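Local coordinates for aspartate aminotransferase (PDB 4H51), which probably transfers the amino group of L-aspartate to 2-oxoglutarate, using pyridoxal 5'-phosphate as cofactor, and works as a homodimer, at residues B[184-197]-B[215-229]. Residues are numbered along the deposited sequence; the frame is centred on the assembly and turned at random.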
loop_
_atom_site.group_PDB
_atom_site.type_symbol
_atom_site.label_atom_id
_atom_site.label_comp_id
_atom_site.label_asym_id
_atom_site.label_seq_id
_atom_site.Cartn_x
_atom_site.Cartn_y
_atom_site.Cartn_z
ATOM N N ILE B 184 -1.154 32.655 -4.952
ATOM C CA ILE B 184 -2.521 32.122 -4.780
ATOM C C ILE B 184 -3.457 32.902 -5.686
ATOM O O ILE B 184 -4.288 32.344 -6.336
ATOM C CB ILE B 184 -2.981 32.199 -3.290
ATOM C CG1 ILE B 184 -2.147 31.253 -2.420
ATOM C CG2 ILE B 184 -4.475 31.835 -3.094
ATOM C CD1 ILE B 184 -2.246 31.571 -0.918
ATOM N N LEU B 185 -3.292 34.218 -5.706
ATOM C CA LEU B 185 -4.175 35.087 -6.483
ATOM C C LEU B 185 -3.879 34.978 -8.002
ATOM O O LEU B 185 -4.790 35.086 -8.837
ATOM C CB LEU B 185 -4.069 36.540 -5.957
ATOM C CG LEU B 185 -4.858 36.883 -4.665
ATOM C CD1 LEU B 185 -4.521 38.292 -4.176
ATOM C CD2 LEU B 185 -6.331 36.729 -4.969
ATOM N N ALA B 186 -2.605 34.805 -8.356
ATOM C CA ALA B 186 -2.177 34.772 -9.761
ATOM C C ALA B 186 -2.572 33.454 -10.447
ATOM O O ALA B 186 -2.759 33.387 -11.654
ATOM C CB ALA B 186 -0.670 35.008 -9.875
ATOM N N ALA B 187 -2.746 32.411 -9.665
ATOM C CA ALA B 187 -3.225 31.147 -10.178
ATOM C C ALA B 187 -4.612 31.305 -10.746
ATOM O O ALA B 187 -5.427 32.072 -10.242
ATOM C CB ALA B 187 -3.230 30.120 -9.076
ATOM N N PRO B 188 -4.906 30.564 -11.804
ATOM C CA PRO B 188 -6.265 30.589 -12.317
ATOM C C PRO B 188 -7.217 30.050 -11.276
ATOM O O PRO B 188 -6.828 29.205 -10.465
ATOM C CB PRO B 188 -6.229 29.633 -13.522
ATOM C CG PRO B 188 -4.999 28.839 -13.344
ATOM C CD PRO B 188 -4.034 29.648 -12.544
ATOM N N ASP B 189 -8.443 30.556 -11.277
ATOM C CA ASP B 189 -9.455 30.054 -10.363
ATOM C C ASP B 189 -9.596 28.567 -10.545
ATOM O O ASP B 189 -9.460 28.054 -11.654
ATOM C CB ASP B 189 -10.811 30.658 -10.665
ATOM C CG ASP B 189 -10.955 32.089 -10.204
ATOM O OD1 ASP B 189 -9.981 32.809 -9.980
ATOM O OD2 ASP B 189 -12.103 32.519 -10.100
ATOM N N GLY B 190 -9.883 27.866 -9.455
ATOM C CA GLY B 190 -10.048 26.436 -9.497
ATOM C C GLY B 190 -8.752 25.657 -9.703
ATOM O O GLY B 190 -8.766 24.663 -10.399
ATOM N N SER B 191 -7.650 26.124 -9.140
ATOM C CA SER B 191 -6.419 25.358 -9.087
ATOM C C SER B 191 -6.372 24.501 -7.802
ATOM O O SER B 191 -7.214 24.651 -6.900
ATOM C CB SER B 191 -5.211 26.258 -9.123
ATOM O OG SER B 191 -5.164 27.017 -10.318
ATOM N N VAL B 192 -5.448 23.553 -7.751
ATOM C CA VAL B 192 -5.246 22.723 -6.576
ATOM C C VAL B 192 -4.023 23.182 -5.789
ATOM O O VAL B 192 -2.968 23.398 -6.396
ATOM C CB VAL B 192 -5.055 21.266 -6.960
ATOM C CG1 VAL B 192 -4.969 20.418 -5.676
ATOM C CG2 VAL B 192 -6.217 20.781 -7.812
ATOM N N PHE B 193 -4.154 23.357 -4.471
ATOM C CA PHE B 193 -3.028 23.736 -3.622
ATOM C C PHE B 193 -2.805 22.681 -2.566
ATOM O O PHE B 193 -3.711 22.410 -1.753
ATOM C CB PHE B 193 -3.268 25.063 -2.935
ATOM C CG PHE B 193 -3.033 26.236 -3.824
ATOM C CD1 PHE B 193 -3.946 26.550 -4.828
ATOM C CD2 PHE B 193 -1.866 26.956 -3.737
ATOM C CE1 PHE B 193 -3.713 27.612 -5.673
ATOM C CE2 PHE B 193 -1.636 28.003 -4.586
ATOM C CZ PHE B 193 -2.557 28.314 -5.584
ATOM N N ILE B 194 -1.594 22.118 -2.557
ATOM C CA ILE B 194 -1.144 21.240 -1.459
ATOM C C ILE B 194 -0.493 22.109 -0.384
ATOM O O ILE B 194 0.552 22.702 -0.605
ATOM C CB ILE B 194 -0.228 20.140 -1.968
ATOM C CG1 ILE B 194 -0.980 19.269 -2.982
ATOM C CG2 ILE B 194 0.331 19.301 -0.805
ATOM C CD1 ILE B 194 -0.192 18.074 -3.490
ATOM N N LEU B 195 -1.151 22.145 0.780
ATOM C CA LEU B 195 -0.736 22.867 1.979
ATOM C C LEU B 195 -0.324 21.950 3.114
ATOM O O LEU B 195 -0.992 20.992 3.406
ATOM C CB LEU B 195 -1.883 23.726 2.440
ATOM C CG LEU B 195 -2.468 24.683 1.369
ATOM C CD1 LEU B 195 -3.636 25.389 2.011
ATOM C CD2 LEU B 195 -1.392 25.695 0.855
ATOM N N HIS B 196 0.789 22.266 3.787
ATOM C CA HIS B 196 1.184 21.538 4.970
ATOM C C HIS B 196 0.375 22.052 6.109
ATOM O O HIS B 196 0.448 23.263 6.430
ATOM C CB HIS B 196 2.665 21.761 5.282
ATOM C CG HIS B 196 3.615 21.315 4.183
ATOM N ND1 HIS B 196 4.581 20.383 4.388
ATOM C CD2 HIS B 196 3.711 21.680 2.860
ATOM C CE1 HIS B 196 5.283 20.217 3.242
ATOM N NE2 HIS B 196 4.745 20.990 2.306
ATOM N N GLN B 197 -0.354 21.128 6.752
ATOM C CA GLN B 197 -1.312 21.455 7.790
ATOM C C GLN B 197 -0.634 22.074 9.024
ATOM O O GLN B 197 -1.145 23.045 9.589
ATOM C CB GLN B 197 -2.139 20.204 8.140
ATOM C CG GLN B 197 -3.520 20.492 8.683
ATOM C CD GLN B 197 -3.539 20.923 10.144
ATOM O OE1 GLN B 197 -4.365 21.731 10.548
ATOM N NE2 GLN B 197 -2.702 20.327 10.931
ATOM N N ILE B 215 -5.241 33.028 4.233
ATOM C CA ILE B 215 -5.098 32.022 3.169
ATOM C C ILE B 215 -6.453 31.382 2.883
ATOM O O ILE B 215 -6.802 31.144 1.720
ATOM C CB ILE B 215 -4.107 30.931 3.551
ATOM C CG1 ILE B 215 -2.694 31.495 3.668
ATOM C CG2 ILE B 215 -4.089 29.819 2.469
ATOM C CD1 ILE B 215 -1.783 30.608 4.487
ATOM N N ALA B 216 -7.232 31.103 3.929
ATOM C CA ALA B 216 -8.594 30.568 3.717
ATOM C C ALA B 216 -9.437 31.520 2.874
ATOM O O ALA B 216 -10.120 31.071 1.967
ATOM C CB ALA B 216 -9.297 30.247 5.019
ATOM N N SER B 217 -9.434 32.805 3.189
ATOM C CA SER B 217 -10.201 33.773 2.410
ATOM C C SER B 217 -9.833 33.766 0.917
ATOM O O SER B 217 -10.704 33.865 0.055
ATOM C CB SER B 217 -9.977 35.188 2.945
ATOM O OG SER B 217 -10.482 35.278 4.237
ATOM N N LEU B 218 -8.551 33.667 0.634
ATOM C CA LEU B 218 -8.064 33.629 -0.748
ATOM C C LEU B 218 -8.456 32.334 -1.452
ATOM O O LEU B 218 -8.822 32.352 -2.647
ATOM C CB LEU B 218 -6.542 33.753 -0.766
ATOM C CG LEU B 218 -5.995 35.087 -0.294
ATOM C CD1 LEU B 218 -4.494 35.071 -0.458
ATOM C CD2 LEU B 218 -6.601 36.239 -1.092
ATOM N N MET B 219 -8.388 31.205 -0.744
ATOM C CA MET B 219 -8.787 29.922 -1.356
ATOM C C MET B 219 -10.276 29.902 -1.703
ATOM O O MET B 219 -10.687 29.309 -2.714
ATOM C CB MET B 219 -8.468 28.713 -0.435
ATOM C CG MET B 219 -6.970 28.581 -0.112
ATOM S SD MET B 219 -6.098 28.049 -1.590
ATOM C CE MET B 219 -4.398 28.373 -1.102
ATOM N N LEU B 220 -11.093 30.551 -0.868
ATOM C CA LEU B 220 -12.514 30.621 -1.123
ATOM C C LEU B 220 -12.775 31.577 -2.283
ATOM O O LEU B 220 -13.521 31.245 -3.174
ATOM C CB LEU B 220 -13.295 31.069 0.124
ATOM C CG LEU B 220 -13.456 30.038 1.223
ATOM C CD1 LEU B 220 -13.561 30.696 2.613
ATOM C CD2 LEU B 220 -14.653 29.099 0.948
ATOM N N ALA B 221 -12.117 32.727 -2.307
ATOM C CA ALA B 221 -12.336 33.739 -3.347
ATOM C C ALA B 221 -11.992 33.226 -4.733
ATOM O O ALA B 221 -12.671 33.547 -5.709
ATOM C CB ALA B 221 -11.524 35.002 -3.044
ATOM N N LYS B 222 -10.941 32.417 -4.786
ATOM C CA LYS B 222 -10.401 31.883 -6.030
ATOM C C LYS B 222 -11.012 30.521 -6.379
ATOM O O LYS B 222 -10.730 29.987 -7.450
ATOM C CB LYS B 222 -8.871 31.776 -5.942
ATOM C CG LYS B 222 -8.139 33.125 -5.900
ATOM C CD LYS B 222 -8.159 33.827 -7.250
ATOM C CE LYS B 222 -7.259 33.083 -8.222
ATOM N NZ LYS B 222 -7.402 33.667 -9.605
ATOM N N HIS B 223 -11.852 29.976 -5.487
ATOM C CA HIS B 223 -12.473 28.661 -5.679
ATOM C C HIS B 223 -11.444 27.593 -5.915
ATOM O O HIS B 223 -11.648 26.642 -6.691
ATOM C CB HIS B 223 -13.470 28.711 -6.821
ATOM C CG HIS B 223 -14.337 29.963 -6.811
ATOM N ND1 HIS B 223 -15.439 30.076 -6.046
ATOM C CD2 HIS B 223 -14.178 31.181 -7.457
ATOM C CE1 HIS B 223 -16.001 31.281 -6.233
ATOM N NE2 HIS B 223 -15.222 31.980 -7.085
ATOM N N HIS B 224 -10.319 27.717 -5.220
ATOM C CA HIS B 224 -9.286 26.684 -5.273
ATOM C C HIS B 224 -9.656 25.463 -4.490
ATOM O O HIS B 224 -10.370 25.526 -3.477
ATOM C CB HIS B 224 -7.959 27.228 -4.745
ATOM C CG HIS B 224 -7.341 28.329 -5.585
ATOM N ND1 HIS B 224 -7.309 28.278 -6.915
ATOM C CD2 HIS B 224 -6.590 29.463 -5.205
ATOM C CE1 HIS B 224 -6.617 29.351 -7.387
ATOM N NE2 HIS B 224 -6.165 30.066 -6.324
ATOM N N GLN B 225 -9.145 24.321 -4.931
ATOM C CA GLN B 225 -9.191 23.106 -4.105
ATOM C C GLN B 225 -8.036 23.103 -3.133
ATOM O O GLN B 225 -6.839 23.197 -3.535
ATOM C CB GLN B 225 -9.100 21.851 -4.961
ATOM C CG GLN B 225 -9.074 20.539 -4.166
ATOM C CD GLN B 225 -10.396 20.220 -3.498
ATOM O OE1 GLN B 225 -11.470 20.287 -4.135
ATOM N NE2 GLN B 225 -10.350 19.904 -2.189
ATOM N N VAL B 226 -8.370 22.934 -1.863
ATOM C CA VAL B 226 -7.326 22.739 -0.819
ATOM C C VAL B 226 -7.097 21.252 -0.546
ATOM O O VAL B 226 -8.035 20.504 -0.240
ATOM C CB VAL B 226 -7.697 23.479 0.490
ATOM C CG1 VAL B 226 -6.737 23.154 1.611
ATOM C CG2 VAL B 226 -7.758 25.009 0.279
ATOM N N PHE B 227 -5.837 20.848 -0.572
ATOM C CA PHE B 227 -5.387 19.500 -0.185
ATOM C C PHE B 227 -4.342 19.634 0.927
ATOM O O PHE B 227 -3.207 19.983 0.683
ATOM C CB PHE B 227 -4.804 18.783 -1.409
ATOM C CG PHE B 227 -4.540 17.313 -1.247
ATOM C CD1 PHE B 227 -4.895 16.620 -0.132
ATOM C CD2 PHE B 227 -3.946 16.615 -2.302
ATOM C CE1 PHE B 227 -4.679 15.255 -0.008
ATOM C CE2 PHE B 227 -3.728 15.258 -2.214
ATOM C CZ PHE B 227 -4.095 14.560 -1.062
ATOM N N PHE B 228 -4.742 19.360 2.158
ATOM C CA PHE B 228 -3.846 19.393 3.307
ATOM C C PHE B 228 -3.053 18.107 3.405
ATOM O O PHE B 228 -3.596 17.005 3.292
ATOM C CB PHE B 228 -4.611 19.616 4.624
ATOM C CG PHE B 228 -4.930 21.053 4.930
ATOM C CD1 PHE B 228 -3.902 21.963 5.188
ATOM C CD2 PHE B 228 -6.248 21.495 5.045
ATOM C CE1 PHE B 228 -4.205 23.281 5.512
ATOM C CE2 PHE B 228 -6.546 22.790 5.346
ATOM C CZ PHE B 228 -5.502 23.706 5.552
ATOM N N ASP B 229 -1.755 18.248 3.617
ATOM C CA ASP B 229 -0.886 17.137 3.934
ATOM C C ASP B 229 -0.641 17.289 5.434
ATOM O O ASP B 229 -0.032 18.290 5.870
ATOM C CB ASP B 229 0.429 17.237 3.154
ATOM C CG ASP B 229 1.327 16.022 3.326
ATOM O OD1 ASP B 229 1.128 15.293 4.334
ATOM O OD2 ASP B 229 2.238 15.802 2.477
HETATM O O HOH W 1 -12.606 34.742 -8.292
#
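Leu218 sets its CB against Ile184 CG2 (3.7 Å) and its CD2 against Leu185 CD2, which joins the ends of two helices. The next residue, Met219, bends at chi2 and lays CE over one face of the Phe193 ring, a CH-pi contact; SD adds an oblique Met-aromatic contact. Lys222 is bent at chi2 and chi3, which folds its tip back to the end of helix 177-186 and the loop after it. There NZ is gripped by three acceptors: Ala187 O at 2.6 Å, Asp189 OD1 at 2.7 Å in a salt bridge, and Leu185 O, whose carbonyl plane NZ sits above. His223 takes positive phi in a Schellman motif after the helix, and Lys222 O takes the N-H of Gly190. Both ring nitrogens of His224 are used. NE2 donates to Ile184 O at 3.0 Å, nearly straight and in the ring plane, and ND1 accepts from Ser191 N. Phe193 CE1 lies over the centre of that imidazole. From Gln225 to Asp229 the chain pairs in parallel with strand 192-196. Strands 192-196 and 225-230 with helix 209-221 form a beta-alpha-beta unit. In the mixed sheet of the large, cofactor-binding domain of this fold type I family, strands 140-144 and 258-262 flank the pair.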